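Local coordinates for protein ATP-citrate lyase beta-subunit (Chlorobium limicola, PDB 6HXJ) that probably catalyses the ATP- and CoA-dependent cleavage of citrate to oxaloacetate and acetyl-CoA, working as the beta subunit of ATP-citrate lyase, at residues G258-L263 / N312-I317; E117-K122 / D130-V135; M241-R246 / D297-A302. One frame throughout, in Å; residues are numbered along the deposited sequence.

Overall arrangement
From the N terminus, interaction 2 comes first: strand 115-121 meets the loop that leads into strand 136-141, closing a short connection in the antiparallel sheet of the ATP-grasp part. It is complete before the other two begin, and its centre lies about 47 Å from that of interaction 1 and about 46 Å from that of interaction 3, across the centre of the chain. Interactions 3 and 1 share the citrate-binding part and cross along the chain. Segment 241-246 opens interaction 3, 258-263 opens interaction 1, 297-302 closes interaction 3 and 312-317 closes interaction 1. Interaction 3 pairs two helices, and interaction 1 joins adjacent parallel strands of the mixed sheet. Helix 297-309 is followed, after a short loop, by strand 315-318.

Interaction 1 (G258-L263 / N312-I317); sequences GGEIAL and NIKHII
Glu260, Ala262, Lys314, His315 and Ile317 carry the backbone hydrogen bonds that join the two segments, the first just ahead of the strands. Lys314 N donates to Glu260 O over 2.8 Å, in the carbonyl plane. Ala262 N reaches His315 O at 3.2 Å, tilted from that carbonyl's plane. The third bond, Ile317 N to Ala262 O at 2.8 Å, is almost straight (173°). Ala262 thus uses both N-H and carbonyl on one neighbour, as in a parallel bridge, the two bonds flanking Ile316.

Apolar side chains meet on both faces. Ile261 and Ile317 lie side by side, CG2 of the first 3.6 Å from CG1 of the second, and Leu263 CD2 comes to 4.0 Å from Ile317 CB. This face, which His315 shares, is covered by helices 268-280 and 391-397, so branched aliphatic side chains suit it. On the other face the small Ala262 leaves room for Ile313: with CG1 set between the backbone N and the carbonyl carbon (chi1 63°), CD1 arrives 3.9 Å from Ala262 CB.

Before the strands begin, the carboxylate of Glu260 packs alongside the aliphatic part of Lys314, Glu260 OE2 3.6 Å from Lys314 CD; Glu260 OE2 and Lys314 NZ stay 4.7 Å apart, too far for a salt bridge, though the opposite charges may attract weakly. Before them, Gly258 and Gly259 take positive phi values that favour glycine.

Strands 261-266 and 315-318 are neighbours at the centre of a mixed sheet whose parallel part has the 2-1-3-4-5 strand order of a flavodoxin-like domain, consistent with the succinyl-CoA synthetase family.

Interaction 2 (E117-K122 / D130-V135); sequences ELLISK and DNWDSV
Leu119 turns its side chain toward the loop and meets two residues there. Its CD2 methyl lies 3.6 Å from CZ2 of Trp132, approaching the indole obliquely while the two side chains cross at about a right angle. The same methyl touches Val135 CG1 at 3.8 Å. The two methyls of the branched valine serve different partners, CG1 the leucine and CG2 a face of the indole near its rim.

Ile120 contributes its backbone, its side chain facing away toward helix 163-181. Its carbonyl O receives a CA-H...O contact from Val135 CA at 3.4 Å, where the loop begins to pair with the strand, and Ile120 then bonds through its backbone to Arg136.

Ser121 points back at the loop. Its CB packs on Val135 CG2 at 3.8 Å, and its OG comes within 2.7 Å of Ser134 OG. Ser134 keeps its hydroxyl flanked by both backbone neighbours, N and C (chi1 68°), where OG donates to Asn131 O over 2.7 Å from above the carbonyl plane. That bond ties Ser134 back to the carbonyl of Asn131, the central residue of an inverse gamma turn. An alanine here has no hydroxyl, which would probably leave Asn131 O without this partner and the 131-134 loop freer to move against Ser121.

The chemistry therefore divides along the strand: methyl groups pack against the indole at Leu119, whereas compact hydroxyls at Ser121 and Ser134 bring polar atoms close where the loop folds on itself.

Interaction 3 (M241-R246 / D297-A302); sequences MEIDSR and DWAVEA
Trp298, Ala299 and Ala302 face Ile243 and Arg246 across an antiparallel pair of helices in the flavodoxin-like citrate-binding part, the short axes 10.6 Å apart and their directions at 167°. The pair lies on one side of the mixed sheet, where Ile243 also rests on Val251 of strand 250-255.

Trp298, near the start of its helix, has CG opposite the CA hydrogen (chi1 62°), and from there its six-membered ring extends to the other helix. CZ3 lies 3.8 Å from Ile243 CG2, the two side chains sliding past each other in opposite directions. CH2 comes to 3.3 Å from Arg246 NH1, at the edge of the guanidinium group, whose plane is turned 71° from that of the indole. The length of arginine lets its terminal NH1 reach the ring; its side chain is also about 8 Å from a bound coenzyme A. The indole's polar atom, NE1, is hydrogen-bonded to the backbone of a chain of a different protein in the assembly, so the tryptophan joins this helix pair to a subunit contact.

Ala299, one residue on, sits at the closest backbone approach, its CA 6.5 Å from that of Ile243. The small alanine suits this close approach, and its CB touches Ile243 CG2 at 3.5 Å.

Ala302 follows one helical turn later on the same side, again small enough to receive the isoleucine: the CG1-CD1 branch of Ile243 reaches down to it, with CD1 3.7 Å from Ala302 CB.

Interaction 1 (G258-L263 / N312-I317)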
ATOM      1  N   GLY A 258       8.297 -65.260  28.121  1.00121.30           N
ATOM      2  CA  GLY A 258       7.453 -66.253  27.469  1.00121.94           C
ATOM      3  C   GLY A 258       6.100 -65.664  27.138  1.00124.89           C
ATOM      4  O   GLY A 258       6.015 -64.515  26.686  1.00123.34           O
ATOM      5  N   GLY A 259       5.053 -66.448  27.361  1.00122.10           N
ATOM      6  CA  GLY A 259       3.676 -66.032  27.126  1.00120.08           C
ATOM      7  C   GLY A 259       3.227 -66.129  25.688  1.00123.78           C
ATOM      8  O   GLY A 259       3.871 -65.587  24.791  1.00122.72           O
ATOM      9  N   GLU A 260       2.102 -66.817  25.474  1.00121.23           N
ATOM     10  CA  GLU A 260       1.502 -67.034  24.158  1.00121.05           C
ATOM     11  C   GLU A 260       0.523 -65.917  23.760  1.00120.43           C
ATOM     12  O   GLU A 260       0.251 -65.750  22.569  1.00119.62           O
ATOM     13  CB  GLU A 260       0.798 -68.412  24.095  1.00125.15           C
ATOM     14  CG  GLU A 260       1.469 -69.552  24.860  1.00141.82           C
ATOM     15  CD  GLU A 260       2.906 -69.887  24.491  1.00174.57           C
ATOM     16  OE1 GLU A 260       3.796 -69.698  25.352  1.00176.43           O
ATOM     17  OE2 GLU A 260       3.142 -70.330  23.343  1.00171.42           O
ATOM     18  N   ILE A 261      -0.035 -65.179  24.739  1.00113.85           N
ATOM     19  CA  ILE A 261      -1.024 -64.146  24.426  1.00111.07           C
ATOM     20  C   ILE A 261      -0.456 -62.718  24.600  1.00112.70           C
ATOM     21  O   ILE A 261      -0.175 -62.272  25.717  1.00111.63           O
ATOM     22  CB  ILE A 261      -2.366 -64.359  25.193  1.00113.58           C
ATOM     23  CG1 ILE A 261      -2.921 -65.775  24.985  1.00116.76           C
ATOM     24  CG2 ILE A 261      -3.411 -63.342  24.769  1.00112.02           C
ATOM     25  CD1 ILE A 261      -2.887 -66.635  26.213  1.00128.17           C
ATOM     26  N   ALA A 262      -0.371 -61.984  23.484  1.00107.47           N
ATOM     27  CA  ALA A 262       0.129 -60.607  23.455  1.00105.11           C
ATOM     28  C   ALA A 262      -0.962 -59.529  23.532  1.00101.53           C
ATOM     29  O   ALA A 262      -1.890 -59.506  22.727  1.00 99.62           O
ATOM     30  CB  ALA A 262       1.017 -60.397  22.231  1.00107.04           C
ATOM     31  N   LEU A 263      -0.835 -58.645  24.504  1.00 94.54           N
ATOM     32  CA  LEU A 263      -1.808 -57.578  24.695  1.00 91.57           C
ATOM     33  C   LEU A 263      -1.371 -56.269  24.038  1.00 94.06           C
ATOM     34  O   LEU A 263      -0.226 -55.854  24.208  1.00 92.16           O
ATOM     35  CB  LEU A 263      -2.081 -57.336  26.205  1.00 90.77           C
ATOM     36  CG  LEU A 263      -2.357 -58.534  27.108  1.00 95.09           C
ATOM     37  CD1 LEU A 263      -2.298 -58.124  28.569  1.00 94.60           C
ATOM     38  CD2 LEU A 263      -3.682 -59.202  26.743  1.00 94.69           C
ATOM     39  N   ASN A 312       7.252 -66.326  20.042  1.00117.92           N
ATOM     40  CA  ASN A 312       6.234 -67.369  20.219  1.00118.25           C
ATOM     41  C   ASN A 312       4.867 -66.833  20.733  1.00117.72           C
ATOM     42  O   ASN A 312       4.316 -67.275  21.751  1.00118.21           O
ATOM     43  CB  ASN A 312       6.750 -68.569  21.065  1.00122.99           C
ATOM     44  CG  ASN A 312       7.615 -68.225  22.266  1.00139.94           C
ATOM     45  OD1 ASN A 312       7.126 -67.812  23.336  1.00126.36           O
ATOM     46  ND2 ASN A 312       8.929 -68.401  22.108  1.00130.49           N
ATOM     47  N   ILE A 313       4.318 -65.890  19.992  1.00109.65           N
ATOM     48  CA  ILE A 313       3.005 -65.363  20.342  1.00105.60           C
ATOM     49  C   ILE A 313       1.949 -65.976  19.409  1.00108.65           C
ATOM     50  O   ILE A 313       2.134 -66.015  18.192  1.00109.32           O
ATOM     51  CB  ILE A 313       2.957 -63.817  20.449  1.00105.15           C
ATOM     52  CG1 ILE A 313       3.261 -63.108  19.117  1.00105.08           C
ATOM     53  CG2 ILE A 313       3.883 -63.338  21.559  1.00105.19           C
ATOM     54  CD1 ILE A 313       2.800 -61.673  19.057  1.00109.12           C
ATOM     55  N   LYS A 314       0.861 -66.486  19.981  1.00104.27           N
ATOM     56  CA  LYS A 314      -0.182 -67.142  19.189  1.00105.67           C
ATOM     57  C   LYS A 314      -1.346 -66.211  18.811  1.00108.02           C
ATOM     58  O   LYS A 314      -1.816 -66.287  17.676  1.00107.86           O
ATOM     59  CB  LYS A 314      -0.683 -68.435  19.877  1.00109.70           C
ATOM     60  CG  LYS A 314       0.279 -69.614  19.720  1.00117.60           C
ATOM     61  CD  LYS A 314       0.397 -70.477  20.984  1.00123.61           C
ATOM     62  CE  LYS A 314       0.002 -71.927  20.783  1.00129.69           C
ATOM     63  NZ  LYS A 314       0.978 -72.688  19.953  1.00135.35           N
ATOM     64  N   HIS A 315      -1.830 -65.361  19.757  1.00103.28           N
ATOM     65  CA  HIS A 315      -2.946 -64.416  19.554  1.00101.02           C
ATOM     66  C   HIS A 315      -2.489 -63.017  19.889  1.00 99.75           C
ATOM     67  O   HIS A 315      -1.583 -62.851  20.704  1.00 97.16           O
ATOM     68  CB  HIS A 315      -4.162 -64.767  20.463  1.00102.34           C
ATOM     69  CG  HIS A 315      -4.552 -66.208  20.415  1.00109.94           C
ATOM     70  ND1 HIS A 315      -5.335 -66.707  19.387  1.00114.53           N
ATOM     71  CD2 HIS A 315      -4.173 -67.234  21.217  1.00113.62           C
ATOM     72  CE1 HIS A 315      -5.444 -68.008  19.617  1.00117.00           C
ATOM     73  NE2 HIS A 315      -4.763 -68.371  20.707  1.00117.03           N
ATOM     74  N   ILE A 316      -3.146 -62.006  19.301  1.00 96.19           N
ATOM     75  CA  ILE A 316      -2.929 -60.589  19.647  1.00 94.30           C
ATOM     76  C   ILE A 316      -4.285 -60.069  20.158  1.00 98.36           C
ATOM     77  O   ILE A 316      -5.299 -60.251  19.476  1.00 98.70           O
ATOM     78  CB  ILE A 316      -2.369 -59.666  18.501  1.00 97.30           C
ATOM     79  CG1 ILE A 316      -1.095 -60.226  17.813  1.00 98.67           C
ATOM     80  CG2 ILE A 316      -2.125 -58.208  19.001  1.00 96.73           C
ATOM     81  CD1 ILE A 316      -0.796 -59.588  16.473  1.00 91.05           C
ATOM     82  N   ILE A 317      -4.296 -59.469  21.377  1.00 93.63           N
ATOM     83  CA  ILE A 317      -5.503 -58.903  21.954  1.00 92.12           C
ATOM     84  C   ILE A 317      -5.444 -57.395  21.823  1.00 95.14           C
ATOM     85  O   ILE A 317      -4.739 -56.719  22.577  1.00 93.05           O
ATOM     86  CB  ILE A 317      -5.823 -59.391  23.407  1.00 95.38           C
ATOM     87  CG1 ILE A 317      -5.828 -60.937  23.553  1.00 97.70           C
ATOM     88  CG2 ILE A 317      -7.128 -58.787  23.945  1.00 94.89           C
ATOM     89  CD1 ILE A 317      -6.743 -61.748  22.645  1.00103.74           C
TER

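Interaction 2 (E117-K122 / D130-V135)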
ATOM      1  N   GLU A 117       3.372 -40.363  59.006  1.00 86.33           N
ATOM      2  CA  GLU A 117       3.496 -41.052  60.277  1.00 88.47           C
ATOM      3  C   GLU A 117       4.973 -41.313  60.530  1.00 92.58           C
ATOM      4  O   GLU A 117       5.664 -41.828  59.643  1.00 92.29           O
ATOM      5  CB  GLU A 117       2.734 -42.367  60.239  1.00 92.02           C
ATOM      6  CG  GLU A 117       2.422 -42.936  61.608  1.00117.10           C
ATOM      7  CD  GLU A 117       1.603 -44.213  61.594  1.00160.45           C
ATOM      8  OE1 GLU A 117       1.922 -45.129  60.798  1.00162.30           O
ATOM      9  OE2 GLU A 117       0.633 -44.293  62.383  1.00162.81           O
ATOM     10  N   LEU A 118       5.460 -40.928  61.715  1.00 89.04           N
ATOM     11  CA  LEU A 118       6.839 -41.133  62.089  1.00 89.87           C
ATOM     12  C   LEU A 118       6.901 -42.299  63.042  1.00 98.14           C
ATOM     13  O   LEU A 118       6.293 -42.249  64.103  1.00 99.51           O
ATOM     14  CB  LEU A 118       7.416 -39.859  62.701  1.00 89.37           C
ATOM     15  CG  LEU A 118       8.878 -39.877  63.155  1.00 95.71           C
ATOM     16  CD1 LEU A 118       9.858 -40.059  62.003  1.00 94.65           C
ATOM     17  CD2 LEU A 118       9.205 -38.635  63.904  1.00 99.69           C
ATOM     18  N   LEU A 119       7.577 -43.371  62.633  1.00 97.08           N
ATOM     19  CA  LEU A 119       7.734 -44.569  63.450  1.00100.74           C
ATOM     20  C   LEU A 119       9.156 -44.546  63.985  1.00107.98           C
ATOM     21  O   LEU A 119      10.099 -44.296  63.226  1.00106.25           O
ATOM     22  CB  LEU A 119       7.446 -45.853  62.635  1.00101.44           C
ATOM     23  CG  LEU A 119       5.972 -46.290  62.536  1.00106.28           C
ATOM     24  CD1 LEU A 119       5.186 -45.390  61.641  1.00103.80           C
ATOM     25  CD2 LEU A 119       5.856 -47.688  61.997  1.00109.80           C
ATOM     26  N   ILE A 120       9.306 -44.740  65.301  1.00108.64           N
ATOM     27  CA  ILE A 120      10.612 -44.736  65.949  1.00110.97           C
ATOM     28  C   ILE A 120      10.824 -45.992  66.809  1.00117.28           C
ATOM     29  O   ILE A 120       9.919 -46.436  67.504  1.00117.56           O
ATOM     30  CB  ILE A 120      10.860 -43.405  66.729  1.00114.86           C
ATOM     31  CG1 ILE A 120      12.350 -43.227  67.078  1.00117.33           C
ATOM     32  CG2 ILE A 120       9.944 -43.237  67.972  1.00116.96           C
ATOM     33  CD1 ILE A 120      12.688 -41.879  67.505  1.00128.27           C
ATOM     34  N   SER A 121      12.026 -46.549  66.769  1.00116.31           N
ATOM     35  CA  SER A 121      12.357 -47.700  67.609  1.00119.85           C
ATOM     36  C   SER A 121      13.778 -47.614  68.116  1.00126.23           C
ATOM     37  O   SER A 121      14.663 -47.121  67.420  1.00124.13           O
ATOM     38  CB  SER A 121      12.153 -49.013  66.861  1.00124.04           C
ATOM     39  OG  SER A 121      12.130 -50.095  67.775  1.00136.98           O
ATOM     40  N   LYS A 122      13.998 -48.104  69.331  1.00127.82           N
ATOM     41  CA  LYS A 122      15.329 -48.160  69.941  1.00130.26           C
ATOM     42  C   LYS A 122      16.037 -49.439  69.479  1.00136.60           C
ATOM     43  O   LYS A 122      17.262 -49.512  69.535  1.00136.89           O
ATOM     44  CB  LYS A 122      15.206 -48.127  71.468  1.00135.48           C
ATOM     45  CG  LYS A 122      16.285 -47.306  72.156  1.00146.28           C
ATOM     46  CD  LYS A 122      16.061 -47.225  73.663  1.00155.77           C
ATOM     47  CE  LYS A 122      17.276 -46.686  74.377  1.00161.66           C
ATOM     48  NZ  LYS A 122      17.243 -46.995  75.830  1.00169.83           N
ATOM     49  N   ASP A 130      10.768 -58.870  65.132  1.00149.27           N
ATOM     50  CA  ASP A 130      10.128 -59.375  66.351  1.00149.47           C
ATOM     51  C   ASP A 130       9.788 -58.226  67.301  1.00152.25           C
ATOM     52  O   ASP A 130       8.738 -58.255  67.948  1.00151.61           O
ATOM     53  CB  ASP A 130      10.992 -60.452  67.051  1.00151.83           C
ATOM     54  CG  ASP A 130      10.254 -61.294  68.083  1.00163.76           C
ATOM     55  OD1 ASP A 130       9.334 -62.055  67.688  1.00164.21           O
ATOM     56  OD2 ASP A 130      10.643 -61.250  69.275  1.00170.29           O
ATOM     57  N   ASN A 131      10.666 -57.191  67.328  1.00148.03           N
ATOM     58  CA  ASN A 131      10.569 -55.974  68.133  1.00147.16           C
ATOM     59  C   ASN A 131       9.705 -54.905  67.453  1.00150.07           C
ATOM     60  O   ASN A 131      10.129 -53.762  67.245  1.00149.44           O
ATOM     61  CB  ASN A 131      11.959 -55.431  68.487  1.00145.70           C
ATOM     62  CG  ASN A 131      12.739 -56.313  69.423  1.00160.99           C
ATOM     63  OD1 ASN A 131      12.252 -56.740  70.474  1.00152.90           O
ATOM     64  ND2 ASN A 131      13.962 -56.624  69.038  1.00151.83           N
ATOM     65  N   TRP A 132       8.472 -55.283  67.122  1.00146.02           N
ATOM     66  CA  TRP A 132       7.537 -54.335  66.538  1.00145.43           C
ATOM     67  C   TRP A 132       6.630 -53.682  67.609  1.00148.25           C
ATOM     68  O   TRP A 132       5.925 -52.723  67.304  1.00148.18           O
ATOM     69  CB  TRP A 132       6.748 -54.927  65.364  1.00144.29           C
ATOM     70  CG  TRP A 132       6.245 -53.861  64.432  1.00145.32           C
ATOM     71  CD1 TRP A 132       4.970 -53.379  64.355  1.00148.37           C
ATOM     72  CD2 TRP A 132       7.037 -53.037  63.556  1.00145.02           C
ATOM     73  NE1 TRP A 132       4.907 -52.342  63.449  1.00147.80           N
ATOM     74  CE2 TRP A 132       6.162 -52.113  62.943  1.00148.93           C
ATOM     75  CE3 TRP A 132       8.400 -53.010  63.206  1.00146.08           C
ATOM     76  CZ2 TRP A 132       6.599 -51.186  61.990  1.00148.01           C
ATOM     77  CZ3 TRP A 132       8.833 -52.078  62.276  1.00147.30           C
ATOM     78  CH2 TRP A 132       7.939 -51.182  61.678  1.00147.89           C
ATOM     79  N   ASP A 133       6.708 -54.142  68.875  1.00143.57           N
ATOM     80  CA  ASP A 133       5.957 -53.535  69.986  1.00142.88           C
ATOM     81  C   ASP A 133       6.762 -52.345  70.507  1.00143.02           C
ATOM     82  O   ASP A 133       6.205 -51.426  71.121  1.00142.92           O
ATOM     83  CB  ASP A 133       5.729 -54.567  71.121  1.00145.53           C
ATOM     84  CG  ASP A 133       4.345 -55.205  71.220  1.00159.59           C
ATOM     85  OD1 ASP A 133       3.617 -55.229  70.194  1.00161.40           O
ATOM     86  OD2 ASP A 133       4.012 -55.733  72.308  1.00163.84           O
ATOM     87  N   SER A 134       8.087 -52.385  70.253  1.00136.01           N
ATOM     88  CA  SER A 134       9.034 -51.353  70.660  1.00134.12           C
ATOM     89  C   SER A 134       8.815 -50.061  69.888  1.00134.20           C
ATOM     90  O   SER A 134       9.235 -49.000  70.346  1.00132.87           O
ATOM     91  CB  SER A 134      10.467 -51.848  70.495  1.00137.06           C
ATOM     92  OG  SER A 134      10.866 -52.039  69.151  1.00143.35           O
ATOM     93  N   VAL A 135       8.155 -50.166  68.722  1.00134.47           N
ATOM     94  CA  VAL A 135       7.862 -49.072  67.798  1.00128.79           C
ATOM     95  C   VAL A 135       6.774 -48.132  68.332  1.00129.23           C
ATOM     96  O   VAL A 135       5.644 -48.542  68.620  1.00130.66           O
ATOM     97  CB  VAL A 135       7.552 -49.566  66.361  1.00129.42           C
ATOM     98  CG1 VAL A 135       7.110 -48.426  65.456  1.00125.52           C
ATOM     99  CG2 VAL A 135       8.746 -50.285  65.750  1.00129.35           C
TER

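Interaction 3 (M241-R246 / D297-A302)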
ATOM      1  N   MET A 241       9.511 -46.025  26.578  1.00113.70           N
ATOM      2  CA  MET A 241       9.564 -45.002  27.640  1.00114.54           C
ATOM      3  C   MET A 241      10.036 -43.649  27.076  1.00119.13           C
ATOM      4  O   MET A 241       9.600 -42.591  27.547  1.00118.82           O
ATOM      5  CB  MET A 241      10.510 -45.409  28.782  1.00120.46           C
ATOM      6  CG  MET A 241      10.095 -46.621  29.553  1.00123.67           C
ATOM      7  SD  MET A 241      11.187 -46.852  30.990  1.00132.94           S
ATOM      8  CE  MET A 241      10.642 -45.438  32.133  1.00129.47           C
ATOM      9  N   GLU A 242      10.936 -43.689  26.085  1.00116.68           N
ATOM     10  CA  GLU A 242      11.473 -42.515  25.398  1.00118.65           C
ATOM     11  C   GLU A 242      10.331 -41.874  24.590  1.00116.00           C
ATOM     12  O   GLU A 242      10.100 -40.658  24.661  1.00115.46           O
ATOM     13  CB  GLU A 242      12.656 -42.972  24.492  1.00123.92           C
ATOM     14  CG  GLU A 242      13.204 -41.936  23.511  1.00144.82           C
ATOM     15  CD  GLU A 242      13.652 -42.441  22.145  1.00173.65           C
ATOM     16  OE1 GLU A 242      13.410 -41.722  21.147  1.00166.62           O
ATOM     17  OE2 GLU A 242      14.252 -43.539  22.068  1.00169.81           O
ATOM     18  N   ILE A 243       9.611 -42.735  23.841  1.00108.16           N
ATOM     19  CA  ILE A 243       8.467 -42.344  23.022  1.00104.70           C
ATOM     20  C   ILE A 243       7.409 -41.646  23.892  1.00107.87           C
ATOM     21  O   ILE A 243       6.947 -40.575  23.521  1.00107.37           O
ATOM     22  CB  ILE A 243       7.894 -43.526  22.185  1.00104.34           C
ATOM     23  CG1 ILE A 243       8.874 -43.908  21.060  1.00106.70           C
ATOM     24  CG2 ILE A 243       6.540 -43.128  21.554  1.00100.67           C
ATOM     25  CD1 ILE A 243       8.739 -45.285  20.553  1.00109.22           C
ATOM     26  N   ASP A 244       7.086 -42.225  25.068  1.00103.78           N
ATOM     27  CA  ASP A 244       6.108 -41.704  26.021  1.00101.35           C
ATOM     28  C   ASP A 244       6.489 -40.325  26.549  1.00104.15           C
ATOM     29  O   ASP A 244       5.638 -39.439  26.541  1.00101.95           O
ATOM     30  CB  ASP A 244       5.859 -42.705  27.171  1.00103.22           C
ATOM     31  CG  ASP A 244       4.621 -42.502  28.038  1.00124.05           C
ATOM     32  OD1 ASP A 244       3.975 -41.432  27.926  1.00127.27           O
ATOM     33  OD2 ASP A 244       4.312 -43.400  28.847  1.00133.19           O
ATOM     34  N   SER A 245       7.745 -40.135  26.996  1.00102.76           N
ATOM     35  CA  SER A 245       8.213 -38.853  27.532  1.00105.53           C
ATOM     36  C   SER A 245       8.043 -37.688  26.537  1.00109.45           C
ATOM     37  O   SER A 245       7.637 -36.589  26.929  1.00109.70           O
ATOM     38  CB  SER A 245       9.664 -38.969  27.990  1.00114.60           C
ATOM     39  OG  SER A 245      10.526 -39.252  26.902  1.00129.08           O
ATOM     40  N   ARG A 246       8.328 -37.958  25.252  1.00105.10           N
ATOM     41  CA  ARG A 246       8.232 -36.998  24.160  1.00104.86           C
ATOM     42  C   ARG A 246       6.781 -36.662  23.815  1.00101.95           C
ATOM     43  O   ARG A 246       6.527 -35.554  23.370  1.00102.91           O
ATOM     44  CB  ARG A 246       8.988 -37.523  22.917  1.00106.18           C
ATOM     45  CG  ARG A 246      10.516 -37.543  23.087  1.00120.78           C
ATOM     46  CD  ARG A 246      11.230 -38.440  22.082  1.00141.85           C
ATOM     47  NE  ARG A 246      11.565 -37.749  20.830  1.00158.38           N
ATOM     48  CZ  ARG A 246      10.951 -37.952  19.665  1.00167.47           C
ATOM     49  NH1 ARG A 246       9.963 -38.836  19.570  1.00149.58           N
ATOM     50  NH2 ARG A 246      11.327 -37.279  18.582  1.00148.66           N
ATOM     51  N   ASP A 297      -0.428 -41.417  16.389  1.00 95.21           N
ATOM     52  CA  ASP A 297      -0.457 -42.703  15.649  1.00 94.12           C
ATOM     53  C   ASP A 297       0.939 -43.316  15.591  1.00 97.58           C
ATOM     54  O   ASP A 297       1.063 -44.506  15.898  1.00 96.43           O
ATOM     55  CB  ASP A 297      -1.029 -42.538  14.246  1.00 97.27           C
ATOM     56  CG  ASP A 297      -0.646 -41.218  13.621  1.00112.67           C
ATOM     57  OD1 ASP A 297      -0.009 -40.423  14.313  1.00115.59           O
ATOM     58  OD2 ASP A 297      -0.998 -41.003  12.456  1.00119.38           O
ATOM     59  N   TRP A 298       1.944 -42.534  15.199  1.00 94.80           N
ATOM     60  CA  TRP A 298       3.293 -43.107  15.101  1.00 94.41           C
ATOM     61  C   TRP A 298       3.730 -43.832  16.387  1.00 99.40           C
ATOM     62  O   TRP A 298       4.320 -44.901  16.294  1.00101.01           O
ATOM     63  CB  TRP A 298       4.293 -42.051  14.662  1.00 94.07           C
ATOM     64  CG  TRP A 298       4.443 -40.906  15.604  1.00 93.63           C
ATOM     65  CD1 TRP A 298       3.775 -39.718  15.579  1.00 95.57           C
ATOM     66  CD2 TRP A 298       5.368 -40.827  16.698  1.00 94.60           C
ATOM     67  NE1 TRP A 298       4.237 -38.892  16.578  1.00 95.53           N
ATOM     68  CE2 TRP A 298       5.221 -39.547  17.279  1.00 98.53           C
ATOM     69  CE3 TRP A 298       6.319 -41.714  17.240  1.00 97.24           C
ATOM     70  CZ2 TRP A 298       5.995 -39.128  18.371  1.00 99.60           C
ATOM     71  CZ3 TRP A 298       7.092 -41.293  18.311  1.00100.31           C
ATOM     72  CH2 TRP A 298       6.921 -40.018  18.873  1.00101.22           C
ATOM     73  N   ALA A 299       3.429 -43.261  17.566  1.00 95.26           N
ATOM     74  CA  ALA A 299       3.771 -43.873  18.850  1.00 94.87           C
ATOM     75  C   ALA A 299       3.017 -45.206  19.037  1.00 97.83           C
ATOM     76  O   ALA A 299       3.559 -46.173  19.581  1.00 97.47           O
ATOM     77  CB  ALA A 299       3.439 -42.903  19.977  1.00 94.21           C
ATOM     78  N   VAL A 300       1.762 -45.230  18.574  1.00 93.55           N
ATOM     79  CA  VAL A 300       0.884 -46.394  18.620  1.00 92.77           C
ATOM     80  C   VAL A 300       1.450 -47.428  17.644  1.00102.69           C
ATOM     81  O   VAL A 300       1.496 -48.599  17.992  1.00103.11           O
ATOM     82  CB  VAL A 300      -0.587 -46.046  18.301  1.00 93.76           C
ATOM     83  CG1 VAL A 300      -1.471 -47.280  18.338  1.00 91.59           C
ATOM     84  CG2 VAL A 300      -1.127 -44.997  19.267  1.00 92.23           C
ATOM     85  N   GLU A 301       1.913 -46.987  16.446  1.00101.93           N
ATOM     86  CA  GLU A 301       2.526 -47.834  15.418  1.00104.02           C
ATOM     87  C   GLU A 301       3.819 -48.440  15.982  1.00105.63           C
ATOM     88  O   GLU A 301       4.070 -49.637  15.796  1.00106.36           O
ATOM     89  CB  GLU A 301       2.792 -47.007  14.144  1.00108.07           C
ATOM     90  CG  GLU A 301       3.245 -47.798  12.932  1.00126.67           C
ATOM     91  CD  GLU A 301       3.375 -46.993  11.649  1.00162.96           C
ATOM     92  OE1 GLU A 301       3.851 -47.574  10.645  1.00170.78           O
ATOM     93  OE2 GLU A 301       2.966 -45.807  11.630  1.00156.01           O
ATOM     94  N   ALA A 302       4.598 -47.617  16.722  1.00 98.26           N
ATOM     95  CA  ALA A 302       5.843 -48.018  17.366  1.00 97.67           C
ATOM     96  C   ALA A 302       5.556 -49.153  18.360  1.00 98.35           C
ATOM     97  O   ALA A 302       6.259 -50.176  18.361  1.00 96.20           O
ATOM     98  CB  ALA A 302       6.454 -46.820  18.080  1.00 98.74           C
TER